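PDB 2WVO: heterokaryon incompatibility protein S from Podospora anserina, which triggers a lethal reaction on meeting the prion form of the incompatible het-s variant, so that fusions between incompatible fungal cells do not survive. Local coordinates for residues L43-A48 with E157-Q162; K49-R54 with G206-M211. One frame throughout, in Å; residues are numbered along the deposited sequence.

Contact 1. Residues L43-A48 with E157-Q162; sequences LRLDIA and EKIVDQ
Val160 carries the apolar part of this contact, reaching from its helix into the angle between Arg44, Leu45 and Ala48. The CG2 methyl of Val160 lies 3.7 Å from Leu45 CD1 and 4.2 Å from Ala48 CB, and the same methyl rests against the backbone at 3.3 Å from Arg44 O. That oxygen is already engaged by Ala48 N within the helix, so a methyl can lie against it without leaving the carbonyl lacking a partner. Leu45 CD1 also reaches Ile159 CG2 at 4.1 Å. A branched valine fills the space between the helices, while the small Ala48 lets the backbones approach where Ala48 CA and Val160 CA are 5.8 Å apart.

The polar part lies at the more exposed margin. The chain of Arg44 bends at CG-CD (chi3 78°), which lays one face of its guanidinium over Val160 CG1. Arg44 NH2 and Asp161 OD1 form a long salt bridge of 3.7 Å, with the two flat groups steeply inclined at 72°. Water 1 supplements it: the water accepts from Arg44 NH2 at 2.9 Å, in the guanidinium plane, and donates weakly to Asp161 OD2. The stronger direct hold on this arginine is a hydrogen bond from NH1 to Gly205 O.

The two segments, running at 32° to each other, join helices 38-59 and 153-172 within the HeLo domain. Leu45 continues onto Val28 and Leu30 of the short strand 28-30, whereas Leu43 and Ile47 pack against helices 120-136 and 194-204.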
loop_
_atom_site.group_PDB
_atom_site.type_symbol
_atom_site.label_atom_id
_atom_site.label_comp_id
_atom_site.label_asym_id
_atom_site.label_seq_id
_atom_site.Cartn_x
_atom_site.Cartn_y
_atom_site.Cartn_z
ATOM N N LEU A 43 -4.367 12.816 16.299
ATOM C CA LEU A 43 -4.017 14.122 15.744
ATOM C C LEU A 43 -3.234 14.028 14.438
ATOM O O LEU A 43 -3.352 14.906 13.586
ATOM C CB LEU A 43 -3.224 14.946 16.768
ATOM C CG LEU A 43 -4.025 15.528 17.935
ATOM C CD1 LEU A 43 -3.077 16.093 18.995
ATOM C CD2 LEU A 43 -5.011 16.591 17.448
ATOM N N ARG A 44 -2.423 12.980 14.299
ATOM C CA ARG A 44 -1.690 12.727 13.052
ATOM C C ARG A 44 -2.633 12.348 11.901
ATOM O O ARG A 44 -2.375 12.681 10.746
ATOM C CB ARG A 44 -0.628 11.648 13.262
ATOM C CG ARG A 44 0.620 12.170 13.942
ATOM C CD ARG A 44 1.560 11.057 14.349
ATOM N NE ARG A 44 2.369 10.504 13.260
ATOM C CZ ARG A 44 3.346 11.152 12.618
ATOM N NH1 ARG A 44 3.632 12.426 12.892
ATOM N NH2 ARG A 44 4.025 10.523 11.663
ATOM N N LEU A 45 -3.723 11.664 12.237
ATOM C CA LEU A 45 -4.820 11.378 11.309
ATOM C C LEU A 45 -5.526 12.694 10.937
ATOM O O LEU A 45 -5.724 13.000 9.757
ATOM C CB LEU A 45 -5.798 10.412 11.984
ATOM C CG LEU A 45 -6.233 9.064 11.396
ATOM C CD1 LEU A 45 -5.196 8.373 10.493
ATOM C CD2 LEU A 45 -6.650 8.129 12.541
ATOM N N ASP A 46 -5.874 13.479 11.963
ATOM C CA ASP A 46 -6.466 14.803 11.785
ATOM C C ASP A 46 -5.587 15.692 10.916
ATOM O O ASP A 46 -6.097 16.456 10.099
ATOM C CB ASP A 46 -6.675 15.508 13.132
ATOM C CG ASP A 46 -7.668 14.801 14.038
ATOM O OD1 ASP A 46 -7.686 15.155 15.242
ATOM O OD2 ASP A 46 -8.418 13.898 13.582
ATOM N N ILE A 47 -4.272 15.618 11.117
ATOM C CA ILE A 47 -3.338 16.468 10.365
ATOM C C ILE A 47 -3.239 16.064 8.886
ATOM O O ILE A 47 -3.146 16.931 8.005
ATOM C CB ILE A 47 -1.935 16.538 11.051
ATOM C CG1 ILE A 47 -2.001 17.439 12.283
ATOM C CG2 ILE A 47 -0.856 17.054 10.095
ATOM C CD1 ILE A 47 -0.898 17.178 13.290
ATOM N N ALA A 48 -3.251 14.752 8.638
ATOM C CA ALA A 48 -3.264 14.184 7.287
ATOM C C ALA A 48 -4.494 14.652 6.523
ATOM O O ALA A 48 -4.404 14.996 5.343
ATOM C CB ALA A 48 -3.205 12.638 7.343
ATOM N N GLU A 157 0.453 4.553 10.831
ATOM C CA GLU A 157 1.675 5.111 10.218
ATOM C C GLU A 157 1.585 5.089 8.689
ATOM O O GLU A 157 1.807 6.098 8.035
ATOM C CB GLU A 157 2.942 4.353 10.679
ATOM C CG GLU A 157 3.330 4.521 12.152
ATOM C CD GLU A 157 4.645 3.789 12.557
ATOM O OE1 GLU A 157 4.725 2.537 12.503
ATOM O OE2 GLU A 157 5.604 4.478 12.968
ATOM N N LYS A 158 1.235 3.930 8.132
ATOM C CA LYS A 158 1.086 3.745 6.684
ATOM C C LYS A 158 0.111 4.738 6.043
ATOM O O LYS A 158 0.421 5.338 5.004
ATOM C CB LYS A 158 0.672 2.294 6.393
ATOM C CG LYS A 158 0.571 1.898 4.919
ATOM C CD LYS A 158 0.919 0.408 4.741
ATOM C CE LYS A 158 -0.224 -0.510 5.168
ATOM N NZ LYS A 158 0.198 -1.930 5.300
ATOM N N ILE A 159 -1.053 4.935 6.659
ATOM C CA ILE A 159 -2.007 5.931 6.156
ATOM C C ILE A 159 -1.454 7.356 6.245
ATOM O O ILE A 159 -1.406 8.094 5.265
ATOM C CB ILE A 159 -3.364 5.851 6.901
ATOM C CG1 ILE A 159 -4.131 4.604 6.453
ATOM C CG2 ILE A 159 -4.221 7.137 6.668
ATOM C CD1 ILE A 159 -5.269 4.232 7.389
ATOM N N VAL A 160 -1.034 7.714 7.448
ATOM C CA VAL A 160 -0.577 9.050 7.754
ATOM C C VAL A 160 0.670 9.418 6.929
ATOM O O VAL A 160 0.741 10.513 6.376
ATOM C CB VAL A 160 -0.432 9.178 9.297
ATOM C CG1 VAL A 160 0.654 10.114 9.709
ATOM C CG2 VAL A 160 -1.787 9.567 9.891
ATOM N N ASP A 161 1.612 8.480 6.799
ATOM C CA ASP A 161 2.838 8.721 6.044
ATOM C C ASP A 161 2.562 8.796 4.542
ATOM O O ASP A 161 3.058 9.695 3.856
ATOM C CB ASP A 161 3.918 7.672 6.372
ATOM C CG ASP A 161 4.439 7.792 7.807
ATOM O OD1 ASP A 161 4.437 8.922 8.345
ATOM O OD2 ASP A 161 4.873 6.776 8.407
ATOM N N GLN A 162 1.754 7.869 4.031
ATOM C CA GLN A 162 1.455 7.844 2.595
ATOM C C GLN A 162 0.604 9.012 2.152
ATOM O O GLN A 162 0.916 9.649 1.143
ATOM C CB GLN A 162 0.849 6.515 2.169
ATOM C CG GLN A 162 1.850 5.365 2.211
ATOM C CD GLN A 162 1.451 4.228 1.298
ATOM O OE1 GLN A 162 1.428 3.073 1.717
ATOM N NE2 GLN A 162 1.124 4.547 0.041
HETATM O O HOH W 1 3.814 7.717 11.166
#

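Contact 2. Residues K49-R54 with G206-M211; sequences KVRLSR and GIDAAM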
loop_
_atom_site.group_PDB
_atom_site.type_symbol
_atom_site.label_atom_id
_atom_site.label_comp_id
_atom_site.label_asym_id
_atom_site.label_seq_id
_atom_site.Cartn_x
_atom_site.Cartn_y
_atom_site.Cartn_z
ATOM N N LYS A 49 -5.633 14.677 7.212
ATOM C CA LYS A 49 -6.884 15.213 6.678
ATOM C C LYS A 49 -6.799 16.714 6.353
ATOM O O LYS A 49 -7.189 17.143 5.254
ATOM C CB LYS A 49 -8.019 14.945 7.668
ATOM C CG LYS A 49 -9.415 15.184 7.123
ATOM C CD LYS A 49 -10.432 15.045 8.251
ATOM C CE LYS A 49 -11.851 15.044 7.730
ATOM N NZ LYS A 49 -12.810 14.639 8.800
ATOM N N VAL A 50 -6.309 17.504 7.312
ATOM C CA VAL A 50 -6.136 18.955 7.143
ATOM C C VAL A 50 -5.259 19.284 5.936
ATOM O O VAL A 50 -5.527 20.211 5.181
ATOM C CB VAL A 50 -5.511 19.608 8.422
ATOM C CG1 VAL A 50 -4.967 21.007 8.120
ATOM C CG2 VAL A 50 -6.518 19.647 9.556
ATOM N N ARG A 51 -4.193 18.511 5.799
ATOM C CA ARG A 51 -3.240 18.582 4.712
ATOM C C ARG A 51 -3.949 18.451 3.350
ATOM O O ARG A 51 -3.746 19.239 2.430
ATOM C CB ARG A 51 -2.295 17.411 4.957
ATOM C CG ARG A 51 -0.979 17.410 4.270
ATOM C CD ARG A 51 0.042 18.432 4.782
ATOM N NE ARG A 51 0.763 18.832 3.579
ATOM C CZ ARG A 51 1.762 18.143 3.037
ATOM N NH1 ARG A 51 2.232 17.057 3.631
ATOM N NH2 ARG A 51 2.307 18.565 1.908
ATOM N N LEU A 52 -4.787 17.434 3.245
ATOM C CA LEU A 52 -5.606 17.178 2.069
ATOM C C LEU A 52 -6.567 18.356 1.835
ATOM O O LEU A 52 -6.645 18.885 0.724
ATOM C CB LEU A 52 -6.360 15.866 2.285
ATOM C CG LEU A 52 -6.609 14.775 1.242
ATOM C CD1 LEU A 52 -5.571 14.714 0.102
ATOM C CD2 LEU A 52 -6.744 13.415 1.974
ATOM N N SER A 53 -7.258 18.786 2.890
ATOM C CA SER A 53 -8.179 19.916 2.803
ATOM C C SER A 53 -7.482 21.210 2.387
ATOM O O SER A 53 -8.050 22.000 1.633
ATOM C CB SER A 53 -8.954 20.118 4.112
ATOM O OG SER A 53 -8.216 20.903 5.041
ATOM N N ARG A 54 -6.256 21.414 2.878
ATOM C CA ARG A 54 -5.457 22.598 2.530
ATOM C C ARG A 54 -5.135 22.665 1.037
ATOM O O ARG A 54 -5.239 23.731 0.438
ATOM C CB ARG A 54 -4.168 22.673 3.359
ATOM C CG ARG A 54 -3.409 24.027 3.253
ATOM C CD ARG A 54 -2.032 23.950 3.936
ATOM N NE ARG A 54 -2.140 23.489 5.327
ATOM C CZ ARG A 54 -1.230 22.757 5.959
ATOM N NH1 ARG A 54 -0.109 22.389 5.344
ATOM N NH2 ARG A 54 -1.438 22.399 7.218
ATOM N N GLY A 206 7.214 15.235 10.573
ATOM C CA GLY A 206 7.326 14.241 9.505
ATOM C C GLY A 206 6.168 14.213 8.512
ATOM O O GLY A 206 6.258 13.565 7.468
ATOM N N ILE A 207 5.078 14.910 8.818
ATOM C CA ILE A 207 3.881 14.823 7.975
ATOM C C ILE A 207 3.302 16.156 7.470
ATOM O O ILE A 207 2.551 16.183 6.496
ATOM C CB ILE A 207 2.765 13.941 8.626
ATOM C CG1 ILE A 207 2.280 14.535 9.955
ATOM C CG2 ILE A 207 3.239 12.479 8.761
ATOM C CD1 ILE A 207 1.002 13.890 10.491
ATOM N N ASP A 208 3.667 17.258 8.111
ATOM C CA ASP A 208 3.156 18.566 7.721
ATOM C C ASP A 208 4.199 19.597 8.140
ATOM O O ASP A 208 4.125 20.162 9.236
ATOM C CB ASP A 208 1.802 18.824 8.405
ATOM C CG ASP A 208 1.047 20.026 7.832
ATOM O OD1 ASP A 208 1.621 20.833 7.051
ATOM O OD2 ASP A 208 -0.155 20.156 8.177
ATOM N N ALA A 209 5.190 19.809 7.275
ATOM C CA ALA A 209 6.301 20.714 7.578
ATOM C C ALA A 209 5.809 22.154 7.732
ATOM O O ALA A 209 6.332 22.900 8.555
ATOM C CB ALA A 209 7.396 20.613 6.515
ATOM N N ALA A 210 4.781 22.515 6.956
ATOM C CA ALA A 210 4.149 23.838 7.021
ATOM C C ALA A 210 3.438 24.111 8.350
ATOM O O ALA A 210 3.521 25.218 8.871
ATOM C CB ALA A 210 3.192 24.046 5.840
ATOM N N MET A 211 2.742 23.118 8.895
ATOM C CA MET A 211 2.108 23.276 10.205
ATOM C C MET A 211 3.155 23.307 11.317
ATOM O O MET A 211 3.020 24.056 12.291
ATOM C CB MET A 211 1.100 22.161 10.470
ATOM C CG MET A 211 0.356 22.287 11.801
ATOM S SD MET A 211 -0.825 20.954 12.095
ATOM C CE MET A 211 -2.036 21.315 10.810
#
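Val50 opens the contact, its CG1 methyl meeting Met211 CE at 4.0 Å. The methionine extends as far as SD and then turns (chi3 -67°), which brings its terminal methyl against both this valine and the NH2 of Arg54; a long, flexible, apolar chain can fill such a place beside charged groups.

Arg51 comes next and passes Asp208 in the opposite direction, laying its aliphatic CD 3.6 Å from Asp208 CG. Arg51 NH1 goes on to donate to the backbone oxygen of Ile207 at 3.0 Å, a bent bond with an N-H...O angle of 137°. The far end of the guanidinium belongs to helix 153-172, where NH2 forms salt bridges with Asp168 and Glu171, so this arginine ties the loop to two helices at once.

Asp208 is the N-cap of helix 209-218: its OD1 accepts from Met211 N at 3.1 Å, from above the carboxylate plane. Aspartate suits the position, because its short acidic side chain can fold back to an amide of the first turn and its charge should interact well with the helix dipole.

Arg54 runs out extended through CD and then bends about CD's bond to CG, which turns its guanidinium end-on to the same carboxylate. Arg54 NH1 meets Asp208 OD1 at 2.9 Å in a nearly straight bond of 168°, while Arg54 NH2 reaches the syn lone pair of Asp208 OD2 at 2.8 Å. OD1 thus serves both the cap and the bridge, and these three bonds should limit rotation of the buried carboxylate. Beside the arginine lies Ala210 CB, and Arg54 NE makes a further salt bridge to Glu187 of helix 177-187.

How the contacts relate
Both contacts are largely buried and use consecutive turns of helix 38-59, their centres about 9 Å apart. Contact 1 pairs that helix with another helix through mainly apolar packing and has its charged, hydrated margin at the more exposed side. Contact 2 instead fastens a loop and the start of helix 209-218, and its polar chemistry lies inside: arginines meet a capping carboxylate and a backbone carbonyl. Ile207 joins the two, its CG2 lying 3.6 Å from Val160 CG1 and 3.6 Å from Arg44 NH2, while Ile47 CG2 packs on Asp208 CB. The 206-211 segment therefore leans on both turns.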